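Local coordinates for racemase, putative (Roseobacter denitrificans, PDB 3TCS), which is a putative racemase of the mandelate racemase/muconate lactonizing enzyme family that binds magnesium and may have hydro-lyase activity, at residues R135-R143 with F163-E173; P147-R158 with E187-G197. All coordinates share one frame; numbering follows the deposited sequence.

Contact 1. Residues R135-R143 with F163-E173. With DAL (D-alanine), chain L.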
loop_
_atom_site.group_PDB
_atom_site.type_symbol
_atom_site.label_atom_id
_atom_site.label_comp_id
_atom_site.label_asym_id
_atom_site.label_seq_id
_atom_site.Cartn_x
_atom_site.Cartn_y
_atom_site.Cartn_z
ATOM N N ARG B 135 0.880 28.081 -15.945
ATOM C CA ARG B 135 -0.191 28.758 -15.229
ATOM C C ARG B 135 -0.488 27.963 -13.963
ATOM O O ARG B 135 -0.553 26.740 -13.999
ATOM C CB ARG B 135 -1.446 28.832 -16.095
ATOM C CG ARG B 135 -2.610 29.520 -15.415
ATOM C CD ARG B 135 -3.874 29.344 -16.231
ATOM N NE ARG B 135 -5.026 29.966 -15.588
ATOM C CZ ARG B 135 -6.283 29.710 -15.928
ATOM N NH1 ARG B 135 -6.542 28.843 -16.899
ATOM N NH2 ARG B 135 -7.280 30.326 -15.307
ATOM N N ALA B 136 -0.676 28.655 -12.847
ATOM C CA ALA B 136 -0.953 27.983 -11.585
ATOM C C ALA B 136 -2.308 28.361 -11.014
ATOM O O ALA B 136 -2.833 29.435 -11.309
ATOM C CB ALA B 136 0.133 28.325 -10.582
ATOM N N TYR B 137 -2.890 27.471 -10.215
ATOM C CA TYR B 137 -4.149 27.800 -9.573
ATOM C C TYR B 137 -3.890 27.850 -8.074
ATOM O O TYR B 137 -3.203 26.980 -7.530
ATOM C CB TYR B 137 -5.256 26.796 -9.941
ATOM C CG TYR B 137 -5.164 25.385 -9.386
ATOM C CD1 TYR B 137 -5.593 25.092 -8.093
ATOM C CD2 TYR B 137 -4.758 24.323 -10.201
ATOM C CE1 TYR B 137 -5.637 23.764 -7.624
ATOM C CE2 TYR B 137 -4.798 22.992 -9.744
ATOM C CZ TYR B 137 -5.244 22.724 -8.461
ATOM O OH TYR B 137 -5.330 21.415 -8.032
ATOM N N ALA B 138 -4.392 28.895 -7.419
ATOM C CA ALA B 138 -4.202 29.055 -5.982
ATOM C C ALA B 138 -5.018 27.985 -5.276
ATOM O O ALA B 138 -6.242 27.938 -5.384
ATOM C CB ALA B 138 -4.639 30.440 -5.538
ATOM N N SER B 139 -4.331 27.116 -4.548
ATOM C CA SER B 139 -5.006 26.026 -3.875
ATOM C C SER B 139 -5.087 26.169 -2.356
ATOM O O SER B 139 -4.067 26.216 -1.671
ATOM C CB SER B 139 -4.310 24.711 -4.251
ATOM O OG SER B 139 -5.069 23.582 -3.866
ATOM N N SER B 140 -6.314 26.248 -1.843
ATOM C CA SER B 140 -6.549 26.343 -0.406
ATOM C C SER B 140 -6.679 24.925 0.142
ATOM O O SER B 140 -7.362 24.091 -0.451
ATOM C CB SER B 140 -7.840 27.106 -0.106
ATOM O OG SER B 140 -8.216 26.903 1.246
ATOM N N MET B 141 -6.032 24.659 1.272
ATOM C CA MET B 141 -6.064 23.331 1.885
ATOM C C MET B 141 -7.027 23.245 3.067
ATOM O O MET B 141 -7.365 22.154 3.527
ATOM C CB MET B 141 -4.667 22.961 2.390
ATOM C CG MET B 141 -3.567 23.044 1.359
ATOM S SD MET B 141 -3.791 21.857 0.038
ATOM C CE MET B 141 -2.968 22.702 -1.312
ATOM N N LYS B 142 -7.469 24.400 3.548
ATOM C CA LYS B 142 -8.338 24.470 4.716
ATOM C C LYS B 142 -9.836 24.265 4.557
ATOM O O LYS B 142 -10.428 24.598 3.534
ATOM C CB LYS B 142 -8.116 25.807 5.424
ATOM C CG LYS B 142 -6.714 25.998 5.977
ATOM C CD LYS B 142 -6.561 27.378 6.598
ATOM C CE LYS B 142 -5.226 27.525 7.310
ATOM N NZ LYS B 142 -5.085 28.856 7.961
ATOM N N ARG B 143 -10.428 23.706 5.609
ATOM C CA ARG B 143 -11.862 23.488 5.710
ATOM C C ARG B 143 -12.317 24.239 6.958
ATOM O O ARG B 143 -13.484 24.609 7.092
ATOM C CB ARG B 143 -12.189 22.003 5.844
ATOM C CG ARG B 143 -12.231 21.293 4.513
ATOM C CD ARG B 143 -12.839 19.916 4.633
ATOM N NE ARG B 143 -13.052 19.341 3.313
ATOM C CZ ARG B 143 -12.087 18.859 2.539
ATOM N NH1 ARG B 143 -10.826 18.868 2.952
ATOM N NH2 ARG B 143 -12.381 18.396 1.335
ATOM N N PHE B 163 -3.182 35.383 -9.808
ATOM C CA PHE B 163 -3.839 34.093 -10.035
ATOM C C PHE B 163 -5.183 34.307 -10.721
ATOM O O PHE B 163 -5.878 35.284 -10.428
ATOM C CB PHE B 163 -4.103 33.370 -8.710
ATOM C CG PHE B 163 -2.866 32.890 -8.010
ATOM C CD1 PHE B 163 -2.100 31.861 -8.545
ATOM C CD2 PHE B 163 -2.490 33.443 -6.792
ATOM C CE1 PHE B 163 -0.974 31.384 -7.872
ATOM C CE2 PHE B 163 -1.368 32.977 -6.110
ATOM C CZ PHE B 163 -0.609 31.944 -6.651
ATOM N N THR B 164 -5.549 33.400 -11.627
ATOM C CA THR B 164 -6.840 33.482 -12.317
ATOM C C THR B 164 -7.603 32.157 -12.207
ATOM O O THR B 164 -8.550 31.899 -12.960
ATOM C CB THR B 164 -6.677 33.841 -13.810
ATOM O OG1 THR B 164 -5.910 32.825 -14.465
ATOM C CG2 THR B 164 -5.979 35.192 -13.961
ATOM N N ALA B 165 -7.178 31.323 -11.262
ATOM C CA ALA B 165 -7.803 30.027 -11.000
ATOM C C ALA B 165 -7.644 29.781 -9.502
ATOM O O ALA B 165 -6.600 30.094 -8.926
ATOM C CB ALA B 165 -7.119 28.919 -11.812
ATOM N N PHE B 166 -8.683 29.235 -8.873
ATOM C CA PHE B 166 -8.678 29.004 -7.432
ATOM C C PHE B 166 -9.416 27.729 -7.045
ATOM O O PHE B 166 -10.468 27.429 -7.603
ATOM C CB PHE B 166 -9.369 30.182 -6.730
ATOM C CG PHE B 166 -8.801 31.516 -7.093
ATOM C CD1 PHE B 166 -7.838 32.114 -6.290
ATOM C CD2 PHE B 166 -9.167 32.139 -8.285
ATOM C CE1 PHE B 166 -7.236 33.315 -6.674
ATOM C CE2 PHE B 166 -8.572 33.338 -8.679
ATOM C CZ PHE B 166 -7.603 33.924 -7.870
ATOM N N LYS B 167 -8.872 26.994 -6.080
ATOM C CA LYS B 167 -9.521 25.778 -5.603
ATOM C C LYS B 167 -9.779 25.851 -4.096
ATOM O O LYS B 167 -8.897 26.223 -3.320
ATOM C CB LYS B 167 -8.676 24.533 -5.914
ATOM C CG LYS B 167 -9.424 23.223 -5.604
ATOM C CD LYS B 167 -8.734 21.984 -6.181
ATOM C CE LYS B 167 -7.564 21.509 -5.326
ATOM N NZ LYS B 167 -6.892 20.319 -5.955
ATOM N N VAL B 168 -10.995 25.504 -3.691
ATOM C CA VAL B 168 -11.365 25.514 -2.283
ATOM C C VAL B 168 -11.870 24.122 -1.914
ATOM O O VAL B 168 -11.866 23.220 -2.753
ATOM C CB VAL B 168 -12.455 26.579 -1.985
ATOM C CG1 VAL B 168 -11.917 27.964 -2.303
ATOM C CG2 VAL B 168 -13.715 26.290 -2.790
ATOM N N ARG B 169 -12.313 23.951 -0.673
ATOM C CA ARG B 169 -12.772 22.645 -0.199
ATOM C C ARG B 169 -14.270 22.536 0.040
ATOM O O ARG B 169 -14.910 23.486 0.494
ATOM C CB ARG B 169 -12.054 22.289 1.108
ATOM C CG ARG B 169 -10.538 22.407 1.042
ATOM C CD ARG B 169 -9.920 21.277 0.232
ATOM N NE ARG B 169 -8.671 21.692 -0.403
ATOM C CZ ARG B 169 -7.857 20.874 -1.064
ATOM N NH1 ARG B 169 -8.148 19.586 -1.173
ATOM N NH2 ARG B 169 -6.767 21.352 -1.642
ATOM N N ALA B 170 -14.805 21.352 -0.248
ATOM C CA ALA B 170 -16.218 21.047 -0.054
ATOM C C ALA B 170 -16.299 19.901 0.950
ATOM O O ALA B 170 -15.348 19.132 1.096
ATOM C CB ALA B 170 -16.862 20.622 -1.381
ATOM N N GLY B 171 -17.430 19.800 1.642
ATOM C CA GLY B 171 -17.630 18.746 2.620
ATOM C C GLY B 171 -16.554 18.639 3.681
ATOM O O GLY B 171 -15.813 19.590 3.935
ATOM N N ALA B 172 -16.492 17.475 4.321
ATOM C CA ALA B 172 -15.495 17.203 5.350
ATOM C C ALA B 172 -14.578 16.117 4.794
ATOM O O ALA B 172 -15.042 15.200 4.115
ATOM C CB ALA B 172 -16.170 16.725 6.628
ATOM N N GLU B 173 -13.280 16.227 5.066
ATOM C CA GLU B 173 -12.304 15.255 4.575
ATOM C C GLU B 173 -12.732 13.832 4.940
ATOM O O GLU B 173 -12.838 13.498 6.121
ATOM C CB GLU B 173 -10.933 15.564 5.173
ATOM C CG GLU B 173 -9.785 14.793 4.560
ATOM C CD GLU B 173 -8.465 15.132 5.220
ATOM O OE1 GLU B 173 -8.098 16.327 5.237
ATOM O OE2 GLU B 173 -7.796 14.207 5.725
HETATM N N DAL L . -5.633 18.331 -4.413
HETATM C CA DAL L . -5.746 18.728 -2.998
HETATM C CB DAL L . -4.493 19.467 -2.548
HETATM C C DAL L . -5.928 17.516 -2.149
HETATM O O DAL L . -6.864 16.803 -2.319
HETATM O O HOH W 1 -3.521 31.635 -12.729
HETATM O O HOH W 2 -12.003 25.917 1.689
#
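Arg143 reaches across to the turn after strand 165-169 and lays its guanidinium between two layers. Arg169 CB stands over the centre of one face, the backbone N of Glu173 over the other, and in the plane NE and NH2 both grip Ala170 O (NH2 3.1 Å) while NE also meets Gly171 O at 2.8 Å. With an alanine here, the Ala170 and Gly171 carbonyls are likely to lose their guanidinium donors, and a gap would probably open between Arg169 CB and Glu173 N. Arg169, its chain bent at chi2 (-73°), turns its own guanidinium edge to Ser140 O, which takes NE at 2.7 Å and NH2 in a side-on grip; the same edge packs against the bound D-alanine. Two residues earlier on the strand, the Lys167 chain bends at chi3 (80°) and brings NZ to 2.8 Å from Tyr137 OH and equally near the ligand N, with salt bridges to Glu231 and Glu333 beyond. On the other sheet face, Ala138 CB sits over the Phe163 ring, 3.9 Å from its centroid, a CH-pi contact. Backbone bonds of the parallel pairing, such as Lys167 N to Ala138 O (2.9 Å), join neighbouring strands of a TIM barrel, whose C-terminal strand ends carry the D-alanine and magnesium site.

Contact 2. Residues P147-R158 with E187-G197; sequences PRDEAERLKRLR and EIIPTMRRELG
Two neighbouring helices on the outside of the TIM barrel, in the layer of helices that surrounds the strands, pack side by side here: helix 147-158 against helix 187-196, running the same way with a crossing angle of -29° and 9.4 Å between axes. Their interlocking is knobs-into-holes. Ala151 sets its CB into the hollow formed by Thr191, Met192, Glu195 and Leu196, with Glu195 CB 3.7 Å away; in return Leu196 enters the hollow of Ala151, Leu154, Lys155 and Arg158. Leu196 starts out away from the partner helix, yet its branch turns back so that CD1 comes to 3.7 Å from Lys155 CA. Ala151, with only a methyl, fits between its four neighbours. On the barrel side, Met192 is folded at chi2 and chi3 (-57° and -67°), which brings its SD to Ala151 CA and CB and its CE against Leu154 CD1, a tight 3.5 Å; Val168 of strand 165-169 touches both Leu154 and Met192 from the strand side. At the N-terminal end of helix 147-161, the Pro147 ring packs against the Glu187-Ile188 turn of helix 184-196: CB and CG pack on Ile188, and CG lies 3.5 Å from Glu187 OE1, whose chain crosses the ring at about a right angle. A water joins Arg148 N to Glu187 OE2. Toward solvent, Lys155 extends past Glu195, its NZ making only a long salt bridge of 3.9 Å to Glu195 OE1, while Glu195 OE2 uses its anti lone pair for Arg194 NE. Beyond them, Arg158 bends at chi3, slides past Leu196 in the opposite direction, and offers NH1 to the helix's last carbonyl, a weak bond of 2.9 Å from Arg158 NH1 to Leu196 O.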
loop_
_atom_site.group_PDB
_atom_site.type_symbol
_atom_site.label_atom_id
_atom_site.label_comp_id
_atom_site.label_asym_id
_atom_site.label_seq_id
_atom_site.Cartn_x
_atom_site.Cartn_y
_atom_site.Cartn_z
ATOM N N PRO B 147 -16.245 30.590 4.615
ATOM C CA PRO B 147 -16.272 30.971 3.203
ATOM C C PRO B 147 -15.887 32.437 3.025
ATOM O O PRO B 147 -15.239 32.804 2.047
ATOM C CB PRO B 147 -17.721 30.695 2.809
ATOM C CG PRO B 147 -18.021 29.455 3.597
ATOM C CD PRO B 147 -17.429 29.784 4.965
ATOM N N ARG B 148 -16.280 33.270 3.987
ATOM C CA ARG B 148 -15.986 34.698 3.925
ATOM C C ARG B 148 -14.494 34.982 4.000
ATOM O O ARG B 148 -13.968 35.748 3.196
ATOM C CB ARG B 148 -16.709 35.441 5.054
ATOM C CG ARG B 148 -16.608 36.961 4.961
ATOM C CD ARG B 148 -17.440 37.644 6.046
ATOM N NE ARG B 148 -17.494 39.095 5.869
ATOM C CZ ARG B 148 -18.246 39.719 4.963
ATOM N NH1 ARG B 148 -19.025 39.026 4.142
ATOM N NH2 ARG B 148 -18.213 41.043 4.871
ATOM N N ASP B 149 -13.809 34.373 4.965
ATOM C CA ASP B 149 -12.375 34.586 5.101
ATOM C C ASP B 149 -11.601 33.942 3.963
ATOM O O ASP B 149 -10.553 34.442 3.556
ATOM C CB ASP B 149 -11.875 34.052 6.444
ATOM C CG ASP B 149 -12.319 34.915 7.609
ATOM O OD1 ASP B 149 -12.685 36.080 7.358
ATOM O OD2 ASP B 149 -12.294 34.437 8.764
ATOM N N GLU B 150 -12.119 32.830 3.452
ATOM C CA GLU B 150 -11.476 32.128 2.344
ATOM C C GLU B 150 -11.499 33.013 1.101
ATOM O O GLU B 150 -10.479 33.206 0.440
ATOM C CB GLU B 150 -12.206 30.813 2.047
ATOM C CG GLU B 150 -11.624 30.036 0.867
ATOM C CD GLU B 150 -10.396 29.217 1.233
ATOM O OE1 GLU B 150 -10.531 27.987 1.405
ATOM O OE2 GLU B 150 -9.296 29.796 1.353
ATOM N N ALA B 151 -12.671 33.550 0.780
ATOM C CA ALA B 151 -12.808 34.417 -0.383
ATOM C C ALA B 151 -11.926 35.648 -0.232
ATOM O O ALA B 151 -11.293 36.087 -1.186
ATOM C CB ALA B 151 -14.270 34.838 -0.555
ATOM N N GLU B 152 -11.880 36.196 0.976
ATOM C CA GLU B 152 -11.092 37.391 1.244
ATOM C C GLU B 152 -9.605 37.181 0.981
ATOM O O GLU B 152 -8.976 37.978 0.285
ATOM C CB GLU B 152 -11.323 37.850 2.691
ATOM C CG GLU B 152 -10.584 39.124 3.081
ATOM C CD GLU B 152 -11.038 39.681 4.428
ATOM O OE1 GLU B 152 -11.063 38.917 5.419
ATOM O OE2 GLU B 152 -11.365 40.887 4.492
ATOM N N ARG B 153 -9.034 36.108 1.517
ATOM C CA ARG B 153 -7.612 35.875 1.300
ATOM C C ARG B 153 -7.298 35.514 -0.151
ATOM O O ARG B 153 -6.246 35.880 -0.672
ATOM C CB ARG B 153 -7.076 34.792 2.251
ATOM C CG ARG B 153 -7.572 33.374 2.000
ATOM C CD ARG B 153 -6.712 32.374 2.785
ATOM N NE ARG B 153 -7.099 30.987 2.543
ATOM C CZ ARG B 153 -6.430 29.929 2.997
ATOM N NH1 ARG B 153 -5.329 30.089 3.720
ATOM N NH2 ARG B 153 -6.865 28.706 2.725
ATOM N N LEU B 154 -8.206 34.808 -0.816
ATOM C CA LEU B 154 -7.966 34.432 -2.207
ATOM C C LEU B 154 -8.117 35.636 -3.137
ATOM O O LEU B 154 -7.408 35.753 -4.141
ATOM C CB LEU B 154 -8.915 33.304 -2.615
ATOM C CG LEU B 154 -8.649 31.983 -1.880
ATOM C CD1 LEU B 154 -9.566 30.888 -2.424
ATOM C CD2 LEU B 154 -7.187 31.584 -2.070
ATOM N N LYS B 155 -9.042 36.529 -2.805
ATOM C CA LYS B 155 -9.251 37.728 -3.610
ATOM C C LYS B 155 -7.996 38.597 -3.539
ATOM O O LYS B 155 -7.587 39.194 -4.531
ATOM C CB LYS B 155 -10.464 38.510 -3.093
ATOM C CG LYS B 155 -10.891 39.659 -3.996
ATOM C CD LYS B 155 -12.145 40.346 -3.460
ATOM C CE LYS B 155 -12.660 41.375 -4.456
ATOM N NZ LYS B 155 -13.939 41.982 -4.009
ATOM N N ARG B 156 -7.377 38.665 -2.366
ATOM C CA ARG B 156 -6.169 39.464 -2.225
ATOM C C ARG B 156 -5.029 38.857 -3.039
ATOM O O ARG B 156 -4.231 39.581 -3.627
ATOM C CB ARG B 156 -5.796 39.597 -0.746
ATOM C CG ARG B 156 -6.835 40.423 -0.002
ATOM C CD ARG B 156 -6.516 40.655 1.464
ATOM N NE ARG B 156 -7.551 41.494 2.068
ATOM C CZ ARG B 156 -7.627 41.788 3.361
ATOM N NH1 ARG B 156 -6.723 41.310 4.208
ATOM N NH2 ARG B 156 -8.609 42.563 3.807
ATOM N N LEU B 157 -4.969 37.530 -3.090
ATOM C CA LEU B 157 -3.929 36.858 -3.863
ATOM C C LEU B 157 -4.191 37.050 -5.354
ATOM O O LEU B 157 -3.261 37.117 -6.153
ATOM C CB LEU B 157 -3.892 35.368 -3.521
ATOM C CG LEU B 157 -3.337 35.059 -2.131
ATOM C CD1 LEU B 157 -3.728 33.648 -1.703
ATOM C CD2 LEU B 157 -1.823 35.233 -2.153
ATOM N N ARG B 158 -5.463 37.138 -5.724
ATOM C CA ARG B 158 -5.830 37.347 -7.118
ATOM C C ARG B 158 -5.245 38.686 -7.554
ATOM O O ARG B 158 -4.631 38.794 -8.617
ATOM C CB ARG B 158 -7.355 37.390 -7.262
ATOM C CG ARG B 158 -7.852 37.670 -8.673
ATOM C CD ARG B 158 -9.320 38.094 -8.669
ATOM N NE ARG B 158 -9.479 39.436 -8.112
ATOM C CZ ARG B 158 -10.648 40.024 -7.874
ATOM N NH1 ARG B 158 -11.786 39.395 -8.136
ATOM N NH2 ARG B 158 -10.674 41.250 -7.375
ATOM N N GLU B 187 -22.688 27.524 1.092
ATOM C CA GLU B 187 -22.283 28.923 1.161
ATOM C C GLU B 187 -21.010 29.242 0.381
ATOM O O GLU B 187 -20.935 30.258 -0.306
ATOM C CB GLU B 187 -22.088 29.352 2.622
ATOM C CG GLU B 187 -21.402 30.706 2.766
ATOM C CD GLU B 187 -21.231 31.137 4.210
ATOM O OE1 GLU B 187 -21.111 30.259 5.092
ATOM O OE2 GLU B 187 -21.196 32.357 4.462
ATOM N N ILE B 188 -20.016 28.368 0.475
ATOM C CA ILE B 188 -18.745 28.625 -0.188
ATOM C C ILE B 188 -18.818 28.701 -1.713
ATOM O O ILE B 188 -18.083 29.472 -2.329
ATOM C CB ILE B 188 -17.678 27.576 0.252
ATOM C CG1 ILE B 188 -16.275 28.152 0.066
ATOM C CG2 ILE B 188 -17.843 26.287 -0.536
ATOM C CD1 ILE B 188 -15.176 27.303 0.702
ATOM N N ILE B 189 -19.714 27.932 -2.326
ATOM C CA ILE B 189 -19.821 27.937 -3.781
ATOM C C ILE B 189 -20.201 29.309 -4.344
ATOM O O ILE B 189 -19.453 29.877 -5.138
ATOM C CB ILE B 189 -20.795 26.835 -4.259
ATOM C CG1 ILE B 189 -20.197 25.464 -3.913
ATOM C CG2 ILE B 189 -21.047 26.958 -5.753
ATOM C CD1 ILE B 189 -21.076 24.286 -4.275
ATOM N N PRO B 190 -21.363 29.864 -3.950
ATOM C CA PRO B 190 -21.713 31.182 -4.484
ATOM C C PRO B 190 -20.766 32.278 -3.990
ATOM O O PRO B 190 -20.495 33.232 -4.711
ATOM C CB PRO B 190 -23.149 31.394 -3.993
ATOM C CG PRO B 190 -23.221 30.564 -2.743
ATOM C CD PRO B 190 -22.464 29.315 -3.140
ATOM N N THR B 191 -20.261 32.135 -2.767
ATOM C CA THR B 191 -19.347 33.131 -2.206
ATOM C C THR B 191 -18.090 33.300 -3.053
ATOM O O THR B 191 -17.641 34.420 -3.290
ATOM C CB THR B 191 -18.928 32.775 -0.754
ATOM O OG1 THR B 191 -20.067 32.871 0.109
ATOM C CG2 THR B 191 -17.853 33.734 -0.251
ATOM N N MET B 192 -17.509 32.194 -3.504
ATOM C CA MET B 192 -16.306 32.286 -4.331
ATOM C C MET B 192 -16.596 32.969 -5.670
ATOM O O MET B 192 -15.833 33.826 -6.118
ATOM C CB MET B 192 -15.713 30.896 -4.566
ATOM C CG MET B 192 -15.017 30.313 -3.340
ATOM S SD MET B 192 -13.699 31.398 -2.739
ATOM C CE MET B 192 -12.565 31.271 -4.125
ATOM N N ARG B 193 -17.700 32.605 -6.310
ATOM C CA ARG B 193 -18.030 33.227 -7.587
ATOM C C ARG B 193 -18.317 34.717 -7.416
ATOM O O ARG B 193 -17.877 35.545 -8.219
ATOM C CB ARG B 193 -19.235 32.544 -8.235
ATOM C CG ARG B 193 -19.663 33.221 -9.535
ATOM C CD ARG B 193 -18.490 33.317 -10.509
ATOM N NE ARG B 193 -18.169 32.010 -11.069
ATOM C CZ ARG B 193 -17.041 31.707 -11.701
ATOM N NH1 ARG B 193 -16.085 32.616 -11.864
ATOM N NH2 ARG B 193 -16.876 30.480 -12.179
ATOM N N ARG B 194 -19.054 35.061 -6.366
ATOM C CA ARG B 194 -19.383 36.457 -6.106
ATOM C C ARG B 194 -18.142 37.290 -5.832
ATOM O O ARG B 194 -17.938 38.338 -6.440
ATOM C CB ARG B 194 -20.318 36.578 -4.899
ATOM C CG ARG B 194 -20.604 38.019 -4.509
ATOM C CD ARG B 194 -21.453 38.135 -3.249
ATOM N NE ARG B 194 -20.794 37.600 -2.060
ATOM C CZ ARG B 194 -21.188 36.506 -1.415
ATOM N NH1 ARG B 194 -22.236 35.822 -1.845
ATOM N NH2 ARG B 194 -20.542 36.101 -0.328
ATOM N N GLU B 195 -17.313 36.809 -4.913
ATOM C CA GLU B 195 -16.118 37.535 -4.511
ATOM C C GLU B 195 -14.945 37.537 -5.480
ATOM O O GLU B 195 -14.262 38.552 -5.603
ATOM C CB GLU B 195 -15.649 37.033 -3.143
ATOM C CG GLU B 195 -16.654 37.257 -2.014
ATOM C CD GLU B 195 -17.047 38.715 -1.860
ATOM O OE1 GLU B 195 -16.147 39.584 -1.890
ATOM O OE2 GLU B 195 -18.254 38.994 -1.701
ATOM N N LEU B 196 -14.696 36.418 -6.154
ATOM C CA LEU B 196 -13.576 36.342 -7.092
ATOM C C LEU B 196 -13.909 36.818 -8.507
ATOM O O LEU B 196 -13.010 37.053 -9.321
ATOM C CB LEU B 196 -13.015 34.916 -7.132
ATOM C CG LEU B 196 -12.085 34.501 -5.981
ATOM C CD1 LEU B 196 -10.836 35.377 -5.998
ATOM C CD2 LEU B 196 -12.794 34.627 -4.650
ATOM N N GLY B 197 -15.198 36.952 -8.808
ATOM C CA GLY B 197 -15.597 37.435 -10.116
ATOM C C GLY B 197 -15.847 36.379 -11.172
ATOM O O GLY B 197 -15.548 35.202 -10.978
HETATM O O HOH W 3 -18.566 32.964 5.863
#

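Overall arrangement
The two contacts interleave along the chain: strand 132-139, helix 147-161, strand 165-169 and helix 184-196 follow in that order, so contact 1 pairs the two strands and contact 2 the two helices. Together they form successive beta-alpha units of the barrel, with the strands inside and the helices outside, and their centres lie about 10 Å apart. They touch directly: Ser140 OG is 2.6 Å from Glu150 OE1, a probable hydrogen bond, and the Phe166 ring packs on Leu154 and Arg158. Contact 1 contributes to the D-alanine pocket, whereas contact 2 is structural packing behind it; the nearest side-chain atom of Glu150 is about 11 Å from the D-alanine.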